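Local atomic coordinates of putative P4-specific DNA primase (Enterobacteria phage P4, PDB entry 1KA8), a protein that primes phage P4 DNA replication and unwinds DNA as a helicase, its C-terminal domain, the part described here, binding the replication origin. Residues T5-T18 / M66-H78. Numbering follows the deposited sequence.
Sequences TFDFIGYLETLPQT and MLKEYGLNYEKRH
Y70 lays its ring over the ring of F6 in an offset stack, centroids 4.3 Å apart and planes 10° from parallel. With CG of F6 anti to its backbone N (chi1 179°), that ring swings out from helix 4-8 to meet the tyrosine, which arrives from the opposite direction. Tyrosine suits the place because its hydroxyl, over the rim of the F6 ring, donates to the F6 carbonyl, Y70 OH to F6 O at 2.6 Å, from above the carbonyl plane. The carbonyl oxygen of I9 lies over the other face of the Y70 ring, and the bare CA of G10 leaves room for the hydroxyl. E69 borders the F6 ring where the second subunit packs.

Branched I9 sets CG2 against CD2 of L67 and CB against CE1 of Y70, while unbranched M66, extended beyond CG, brings its sulfur to T5 CG2 and I9 CG1. G71, with positive phi, ends helix 56-69 in a Schellman motif, and apolar L72 rests CD1 against L12 O. Long enough to span to T18, R77 makes a bent hydrogen bond, NE to T18 O at 3.2 Å, tilted from the guanidinium plane. The contact joins helix 4-8 and strand 12-14 to helix 56-69 within the winged-helix origin-binding domain.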
ATOM      1  N   THR A   5       4.249  -7.439   0.679  1.00 52.29           N
ATOM      2  CA  THR A   5       4.550  -6.258   1.465  1.00 51.18           C
ATOM      3  C   THR A   5       3.535  -6.128   2.603  1.00 49.78           C
ATOM      4  O   THR A   5       3.890  -5.838   3.749  1.00 52.37           O
ATOM      5  CB  THR A   5       4.487  -4.996   0.595  1.00 50.86           C
ATOM      6  OG1 THR A   5       5.640  -4.943  -0.263  1.00 49.96           O
ATOM      7  CG2 THR A   5       4.401  -3.753   1.470  1.00 49.03           C
ATOM      8  N   PHE A   6       2.269  -6.351   2.280  1.00 46.17           N
ATOM      9  CA  PHE A   6       1.210  -6.269   3.278  1.00 44.43           C
ATOM     10  C   PHE A   6       1.360  -7.315   4.387  1.00 45.61           C
ATOM     11  O   PHE A   6       1.167  -7.009   5.572  1.00 43.89           O
ATOM     12  CB  PHE A   6      -0.140  -6.480   2.634  1.00 39.15           C
ATOM     13  CG  PHE A   6      -1.263  -6.437   3.596  1.00 33.12           C
ATOM     14  CD1 PHE A   6      -1.753  -5.208   4.048  1.00 33.55           C
ATOM     15  CD2 PHE A   6      -1.813  -7.618   4.079  1.00 29.56           C
ATOM     16  CE1 PHE A   6      -2.805  -5.146   5.000  1.00 35.51           C
ATOM     17  CE2 PHE A   6      -2.856  -7.584   5.022  1.00 32.93           C
ATOM     18  CZ  PHE A   6      -3.361  -6.343   5.492  1.00 32.09           C
ATOM     19  N   ASP A   7       1.668  -8.552   3.999  1.00 45.68           N
ATOM     20  CA  ASP A   7       1.847  -9.628   4.979  1.00 46.25           C
ATOM     21  C   ASP A   7       2.976  -9.292   5.936  1.00 47.12           C
ATOM     22  O   ASP A   7       2.855  -9.492   7.137  1.00 47.72           O
ATOM     23  CB  ASP A   7       2.157 -10.954   4.289  1.00 43.29           C
ATOM     24  CG  ASP A   7       1.099 -11.341   3.276  1.00 42.08           C
ATOM     25  OD1 ASP A   7      -0.037 -10.793   3.352  1.00 40.80           O
ATOM     26  OD2 ASP A   7       1.410 -12.198   2.416  1.00 41.46           O
ATOM     27  N   PHE A   8       4.075  -8.782   5.392  1.00 46.53           N
ATOM     28  CA  PHE A   8       5.213  -8.390   6.196  1.00 44.75           C
ATOM     29  C   PHE A   8       4.747  -7.430   7.279  1.00 43.60           C
ATOM     30  O   PHE A   8       5.062  -7.607   8.448  1.00 45.06           O
ATOM     31  CB  PHE A   8       6.252  -7.692   5.328  1.00 43.92           C
ATOM     32  CG  PHE A   8       7.328  -6.992   6.115  1.00 42.97           C
ATOM     33  CD1 PHE A   8       8.417  -7.700   6.616  1.00 42.87           C
ATOM     34  CD2 PHE A   8       7.252  -5.620   6.353  1.00 41.00           C
ATOM     35  CE1 PHE A   8       9.414  -7.053   7.339  1.00 40.17           C
ATOM     36  CE2 PHE A   8       8.240  -4.970   7.071  1.00 38.22           C
ATOM     37  CZ  PHE A   8       9.323  -5.690   7.564  1.00 39.68           C
ATOM     38  N   ILE A   9       4.002  -6.409   6.883  1.00 41.40           N
ATOM     39  CA  ILE A   9       3.503  -5.417   7.832  1.00 41.07           C
ATOM     40  C   ILE A   9       2.660  -6.078   8.924  1.00 41.61           C
ATOM     41  O   ILE A   9       2.327  -5.471   9.947  1.00 40.44           O
ATOM     42  CB  ILE A   9       2.667  -4.351   7.099  1.00 39.74           C
ATOM     43  CG1 ILE A   9       3.447  -3.821   5.894  1.00 38.86           C
ATOM     44  CG2 ILE A   9       2.311  -3.221   8.036  1.00 40.30           C
ATOM     45  CD1 ILE A   9       4.832  -3.363   6.203  1.00 37.39           C
ATOM     46  N   GLY A  10       2.324  -7.341   8.692  1.00 42.12           N
ATOM     47  CA  GLY A  10       1.534  -8.085   9.653  1.00 43.42           C
ATOM     48  C   GLY A  10       2.370  -8.528  10.836  1.00 43.07           C
ATOM     49  O   GLY A  10       1.842  -8.863  11.888  1.00 44.38           O
ATOM     50  N   TYR A  11       3.684  -8.540  10.649  1.00 43.73           N
ATOM     51  CA  TYR A  11       4.620  -8.925  11.693  1.00 43.42           C
ATOM     52  C   TYR A  11       5.102  -7.696  12.447  1.00 42.62           C
ATOM     53  O   TYR A  11       6.124  -7.751  13.118  1.00 44.03           O
ATOM     54  CB  TYR A  11       5.835  -9.611  11.089  1.00 44.47           C
ATOM     55  CG  TYR A  11       5.615 -11.020  10.633  1.00 47.55           C
ATOM     56  CD1 TYR A  11       5.568 -12.069  11.545  1.00 49.41           C
ATOM     57  CD2 TYR A  11       5.501 -11.319   9.285  1.00 48.30           C
ATOM     58  CE1 TYR A  11       5.421 -13.380  11.121  1.00 49.72           C
ATOM     59  CE2 TYR A  11       5.354 -12.624   8.854  1.00 48.52           C
ATOM     60  CZ  TYR A  11       5.317 -13.645   9.776  1.00 49.81           C
ATOM     61  OH  TYR A  11       5.205 -14.933   9.335  1.00 53.13           O
ATOM     62  N   LEU A  12       4.385  -6.588  12.348  1.00 41.92           N
ATOM     63  CA  LEU A  12       4.829  -5.386  13.038  1.00 42.15           C
ATOM     64  C   LEU A  12       3.913  -4.916  14.157  1.00 43.26           C
ATOM     65  O   LEU A  12       2.690  -5.049  14.064  1.00 41.66           O
ATOM     66  CB  LEU A  12       5.006  -4.252  12.034  1.00 41.87           C
ATOM     67  CG  LEU A  12       5.962  -4.511  10.872  1.00 40.73           C
ATOM     68  CD1 LEU A  12       5.988  -3.272  10.018  1.00 42.19           C
ATOM     69  CD2 LEU A  12       7.370  -4.816  11.366  1.00 40.79           C
ATOM     70  N   GLU A  13       4.523  -4.363  15.211  1.00 45.74           N
ATOM     71  CA  GLU A  13       3.807  -3.825  16.373  1.00 46.72           C
ATOM     72  C   GLU A  13       4.269  -2.408  16.629  1.00 46.48           C
ATOM     73  O   GLU A  13       5.420  -2.053  16.348  1.00 45.85           O
ATOM     74  CB  GLU A  13       4.114  -4.600  17.642  1.00 50.39           C
ATOM     75  CG  GLU A  13       3.920  -6.090  17.574  1.00 58.40           C
ATOM     76  CD  GLU A  13       4.604  -6.798  18.746  1.00 63.69           C
ATOM     77  OE1 GLU A  13       5.665  -6.289  19.186  1.00 64.65           O
ATOM     78  OE2 GLU A  13       4.098  -7.857  19.210  1.00 67.17           O
ATOM     79  N   THR A  14       3.371  -1.606  17.185  1.00 46.35           N
ATOM     80  CA  THR A  14       3.678  -0.216  17.521  1.00 46.85           C
ATOM     81  C   THR A  14       4.160  -0.051  18.965  1.00 49.21           C
ATOM     82  O   THR A  14       3.767  -0.805  19.853  1.00 48.76           O
ATOM     83  CB  THR A  14       2.464   0.677  17.396  1.00 44.26           C
ATOM     84  OG1 THR A  14       1.290  -0.096  17.665  1.00 44.11           O
ATOM     85  CG2 THR A  14       2.405   1.307  16.027  1.00 45.82           C
ATOM     86  N   LEU A  15       5.005   0.956  19.185  1.00 50.75           N
ATOM     87  CA  LEU A  15       5.556   1.284  20.501  1.00 52.75           C
ATOM     88  C   LEU A  15       4.922   2.572  21.044  1.00 54.63           C
ATOM     89  O   LEU A  15       4.547   3.468  20.286  1.00 55.24           O
ATOM     90  CB  LEU A  15       7.074   1.494  20.408  1.00 51.38           C
ATOM     91  CG  LEU A  15       8.034   0.317  20.223  1.00 51.21           C
ATOM     92  CD1 LEU A  15       9.447   0.839  20.004  1.00 49.75           C
ATOM     93  CD2 LEU A  15       7.986  -0.579  21.443  1.00 49.67           C
ATOM     94  N   PRO A  16       4.829   2.693  22.377  1.00 55.76           N
ATOM     95  CA  PRO A  16       4.247   3.861  23.046  1.00 55.47           C
ATOM     96  C   PRO A  16       4.882   5.164  22.579  1.00 55.26           C
ATOM     97  O   PRO A  16       4.297   6.241  22.703  1.00 54.96           O
ATOM     98  CB  PRO A  16       4.536   3.588  24.513  1.00 55.27           C
ATOM     99  CG  PRO A  16       4.596   2.087  24.580  1.00 55.80           C
ATOM    100  CD  PRO A  16       5.387   1.754  23.365  1.00 55.96           C
ATOM    101  N   GLN A  17       6.093   5.054  22.045  1.00 54.92           N
ATOM    102  CA  GLN A  17       6.822   6.218  21.566  1.00 54.53           C
ATOM    103  C   GLN A  17       7.778   5.893  20.415  1.00 54.00           C
ATOM    104  O   GLN A  17       8.234   4.749  20.226  1.00 51.04           O
ATOM    105  CB  GLN A  17       7.598   6.900  22.719  1.00 54.28           C
ATOM    106  CG  GLN A  17       8.701   6.060  23.364  1.00 52.67           C
ATOM    107  CD  GLN A  17       8.147   4.887  24.154  1.00 51.99           C
ATOM    108  OE1 GLN A  17       8.884   3.995  24.570  1.00 53.75           O
ATOM    109  NE2 GLN A  17       6.841   4.890  24.371  1.00 50.15           N
ATOM    110  N   THR A  18       8.075   6.934  19.656  1.00 53.41           N
ATOM    111  CA  THR A  18       8.936   6.818  18.517  1.00 54.18           C
ATOM    112  C   THR A  18      10.369   6.421  18.914  1.00 54.37           C
ATOM    113  O   THR A  18      11.302   7.230  18.874  1.00 56.33           O
ATOM    114  CB  THR A  18       8.854   8.140  17.712  1.00 55.54           C
ATOM    115  OG1 THR A  18       9.890   8.181  16.733  1.00 57.08           O
ATOM    116  CG2 THR A  18       8.937   9.343  18.632  1.00 57.00           C
ATOM    117  N   MET A  66      -0.615   0.791   4.858  1.00 47.21           N
ATOM    118  CA  MET A  66      -0.812  -0.591   5.279  1.00 47.96           C
ATOM    119  C   MET A  66      -0.927  -0.748   6.798  1.00 49.85           C
ATOM    120  O   MET A  66      -1.652  -1.618   7.285  1.00 50.72           O
ATOM    121  CB  MET A  66       0.318  -1.457   4.736  1.00 46.60           C
ATOM    122  CG  MET A  66       0.583  -1.245   3.253  1.00 42.20           C
ATOM    123  SD  MET A  66       1.509  -2.629   2.572  1.00 46.26           S
ATOM    124  CE  MET A  66       1.496  -2.260   0.802  1.00 41.63           C
ATOM    125  N   LEU A  67      -0.208   0.089   7.545  1.00 50.28           N
ATOM    126  CA  LEU A  67      -0.282   0.046   9.006  1.00 50.01           C
ATOM    127  C   LEU A  67      -1.700   0.410   9.423  1.00 50.41           C
ATOM    128  O   LEU A  67      -2.302  -0.259  10.264  1.00 49.68           O
ATOM    129  CB  LEU A  67       0.697   1.043   9.648  1.00 47.54           C
ATOM    130  CG  LEU A  67       2.184   0.671   9.729  1.00 46.06           C
ATOM    131  CD1 LEU A  67       2.950   1.844  10.309  1.00 45.20           C
ATOM    132  CD2 LEU A  67       2.382  -0.577  10.579  1.00 43.25           C
ATOM    133  N   LYS A  68      -2.223   1.486   8.836  1.00 51.99           N
ATOM    134  CA  LYS A  68      -3.583   1.943   9.128  1.00 53.42           C
ATOM    135  C   LYS A  68      -4.549   0.802   8.847  1.00 52.50           C
ATOM    136  O   LYS A  68      -5.519   0.593   9.585  1.00 52.25           O
ATOM    137  CB  LYS A  68      -3.982   3.132   8.239  1.00 54.35           C
ATOM    138  CG  LYS A  68      -4.409   4.399   9.011  1.00 57.54           C
ATOM    139  CD  LYS A  68      -5.295   4.102  10.257  1.00 59.49           C
ATOM    140  CE  LYS A  68      -5.462   5.355  11.175  1.00 60.96           C
ATOM    141  NZ  LYS A  68      -5.962   5.100  12.584  1.00 58.20           N
ATOM    142  N   GLU A  69      -4.281   0.078   7.762  1.00 51.44           N
ATOM    143  CA  GLU A  69      -5.116  -1.048   7.379  1.00 51.75           C
ATOM    144  C   GLU A  69      -5.140  -2.098   8.482  1.00 50.89           C
ATOM    145  O   GLU A  69      -6.136  -2.798   8.675  1.00 50.50           O
ATOM    146  CB  GLU A  69      -4.619  -1.676   6.080  1.00 52.72           C
ATOM    147  CG  GLU A  69      -5.002  -0.899   4.841  1.00 54.54           C
ATOM    148  CD  GLU A  69      -4.844  -1.738   3.607  1.00 57.05           C
ATOM    149  OE1 GLU A  69      -5.851  -1.929   2.883  1.00 57.37           O
ATOM    150  OE2 GLU A  69      -3.712  -2.219   3.370  1.00 57.85           O
ATOM    151  N   TYR A  70      -4.034  -2.211   9.207  1.00 50.58           N
ATOM    152  CA  TYR A  70      -3.947  -3.160  10.315  1.00 49.21           C
ATOM    153  C   TYR A  70      -4.427  -2.481  11.597  1.00 49.31           C
ATOM    154  O   TYR A  70      -4.431  -3.083  12.661  1.00 49.24           O
ATOM    155  CB  TYR A  70      -2.501  -3.638  10.494  1.00 46.26           C
ATOM    156  CG  TYR A  70      -2.065  -4.750   9.548  1.00 42.46           C
ATOM    157  CD1 TYR A  70      -1.172  -4.497   8.488  1.00 40.93           C
ATOM    158  CD2 TYR A  70      -2.446  -6.077   9.786  1.00 38.58           C
ATOM    159  CE1 TYR A  70      -0.658  -5.545   7.711  1.00 36.42           C
ATOM    160  CE2 TYR A  70      -1.937  -7.127   9.018  1.00 36.36           C
ATOM    161  CZ  TYR A  70      -1.042  -6.857   7.992  1.00 35.89           C
ATOM    162  OH  TYR A  70      -0.494  -7.920   7.296  1.00 35.66           O
ATOM    163  N   GLY A  71      -4.822  -1.220  11.484  1.00 49.73           N
ATOM    164  CA  GLY A  71      -5.299  -0.488  12.641  1.00 52.13           C
ATOM    165  C   GLY A  71      -4.211   0.012  13.571  1.00 52.32           C
ATOM    166  O   GLY A  71      -4.421   0.132  14.769  1.00 51.49           O
ATOM    167  N   LEU A  72      -3.043   0.310  13.023  1.00 53.03           N
ATOM    168  CA  LEU A  72      -1.934   0.799  13.831  1.00 53.59           C
ATOM    169  C   LEU A  72      -1.581   2.229  13.442  1.00 54.95           C
ATOM    170  O   LEU A  72      -1.836   2.660  12.311  1.00 55.55           O
ATOM    171  CB  LEU A  72      -0.704  -0.088  13.639  1.00 52.11           C
ATOM    172  CG  LEU A  72      -1.027  -1.578  13.649  1.00 52.05           C
ATOM    173  CD1 LEU A  72       0.223  -2.408  13.465  1.00 52.58           C
ATOM    174  CD2 LEU A  72      -1.710  -1.906  14.948  1.00 52.19           C
ATOM    175  N   ASN A  73      -0.979   2.950  14.381  1.00 54.64           N
ATOM    176  CA  ASN A  73      -0.572   4.345  14.185  1.00 56.89           C
ATOM    177  C   ASN A  73       0.920   4.515  13.911  1.00 57.88           C
ATOM    178  O   ASN A  73       1.724   4.498  14.851  1.00 59.21           O
ATOM    179  CB  ASN A  73      -0.834   5.172  15.444  1.00 57.50           C
ATOM    180  CG  ASN A  73      -2.254   5.615  15.581  1.00 61.01           C
ATOM    181  OD1 ASN A  73      -2.548   6.459  16.431  1.00 62.94           O
ATOM    182  ND2 ASN A  73      -3.154   5.057  14.760  1.00 62.35           N
ATOM    183  N   TYR A  74       1.291   4.724  12.653  1.00 56.63           N
ATOM    184  CA  TYR A  74       2.694   4.913  12.307  1.00 55.14           C
ATOM    185  C   TYR A  74       3.211   6.217  12.904  1.00 54.40           C
ATOM    186  O   TYR A  74       2.489   7.210  12.956  1.00 54.06           O
ATOM    187  CB  TYR A  74       2.850   4.933  10.790  1.00 56.16           C
ATOM    188  CG  TYR A  74       4.247   5.212  10.304  1.00 57.45           C
ATOM    189  CD1 TYR A  74       5.280   4.295  10.504  1.00 58.11           C
ATOM    190  CD2 TYR A  74       4.532   6.389   9.614  1.00 58.01           C
ATOM    191  CE1 TYR A  74       6.556   4.546  10.019  1.00 57.92           C
ATOM    192  CE2 TYR A  74       5.804   6.650   9.126  1.00 57.66           C
ATOM    193  CZ  TYR A  74       6.807   5.726   9.328  1.00 57.52           C
ATOM    194  OH  TYR A  74       8.047   5.981   8.808  1.00 57.15           O
ATOM    195  N   GLU A  75       4.467   6.200  13.347  1.00 52.63           N
ATOM    196  CA  GLU A  75       5.114   7.363  13.956  1.00 50.91           C
ATOM    197  C   GLU A  75       6.601   7.382  13.620  1.00 50.07           C
ATOM    198  O   GLU A  75       7.336   6.460  13.984  1.00 51.12           O
ATOM    199  CB  GLU A  75       4.952   7.292  15.468  1.00 49.50           C
ATOM    200  CG  GLU A  75       3.525   7.127  15.922  1.00 46.73           C
ATOM    201  CD  GLU A  75       2.806   8.459  16.027  1.00 47.47           C
ATOM    202  OE1 GLU A  75       3.478   9.508  15.833  1.00 46.36           O
ATOM    203  OE2 GLU A  75       1.579   8.454  16.316  1.00 46.14           O
ATOM    204  N   LYS A  76       7.053   8.422  12.934  1.00 47.78           N
ATOM    205  CA  LYS A  76       8.463   8.510  12.589  1.00 46.68           C
ATOM    206  C   LYS A  76       9.053   9.684  13.348  1.00 46.79           C
ATOM    207  O   LYS A  76       8.323  10.441  13.962  1.00 44.99           O
ATOM    208  CB  LYS A  76       8.642   8.710  11.080  1.00 46.77           C
ATOM    209  CG  LYS A  76       8.222  10.093  10.562  1.00 20.00           C
ATOM    210  CD  LYS A  76       8.070  10.099   9.048  1.00 20.00           C
ATOM    211  CE  LYS A  76       7.652  11.501   8.533  1.00 20.00           C
ATOM    212  NZ  LYS A  76       7.357  11.601   7.003  1.00 20.00           N
ATOM    213  N   ARG A  77      10.377   9.818  13.318  1.00 49.35           N
ATOM    214  CA  ARG A  77      11.085  10.908  14.000  1.00 51.76           C
ATOM    215  C   ARG A  77      12.506  11.016  13.453  1.00 53.68           C
ATOM    216  O   ARG A  77      13.227  10.015  13.404  1.00 52.90           O
ATOM    217  CB  ARG A  77      11.152  10.643  15.504  1.00 50.11           C
ATOM    218  CG  ARG A  77      12.190  11.474  16.219  1.00 50.14           C
ATOM    219  CD  ARG A  77      12.165  11.234  17.723  1.00 51.53           C
ATOM    220  NE  ARG A  77      12.758   9.960  18.130  1.00 48.79           N
ATOM    221  CZ  ARG A  77      13.883   9.846  18.843  1.00 49.40           C
ATOM    222  NH1 ARG A  77      14.549  10.931  19.230  1.00 46.45           N
ATOM    223  NH2 ARG A  77      14.338   8.639  19.182  1.00 49.07           N
ATOM    224  N   HIS A  78      12.908  12.220  13.045  1.00 55.75           N
ATOM    225  CA  HIS A  78      14.255  12.426  12.501  1.00 58.31           C
ATOM    226  C   HIS A  78      15.304  12.419  13.614  1.00 58.36           C
ATOM    227  O   HIS A  78      15.094  12.981  14.678  1.00 59.11           O
ATOM    228  CB  HIS A  78      14.281  13.705  11.649  1.00 61.03           C
ATOM    229  CG  HIS A  78      13.660  13.521  10.289  1.00 65.63           C
ATOM    230  ND1 HIS A  78      14.378  13.088   9.188  1.00 66.90           N
ATOM    231  CD2 HIS A  78      12.373  13.632   9.872  1.00 65.29           C
ATOM    232  CE1 HIS A  78      13.561  12.944   8.158  1.00 67.41           C
ATOM    233  NE2 HIS A  78      12.339  13.266   8.546  1.00 68.14           N
TER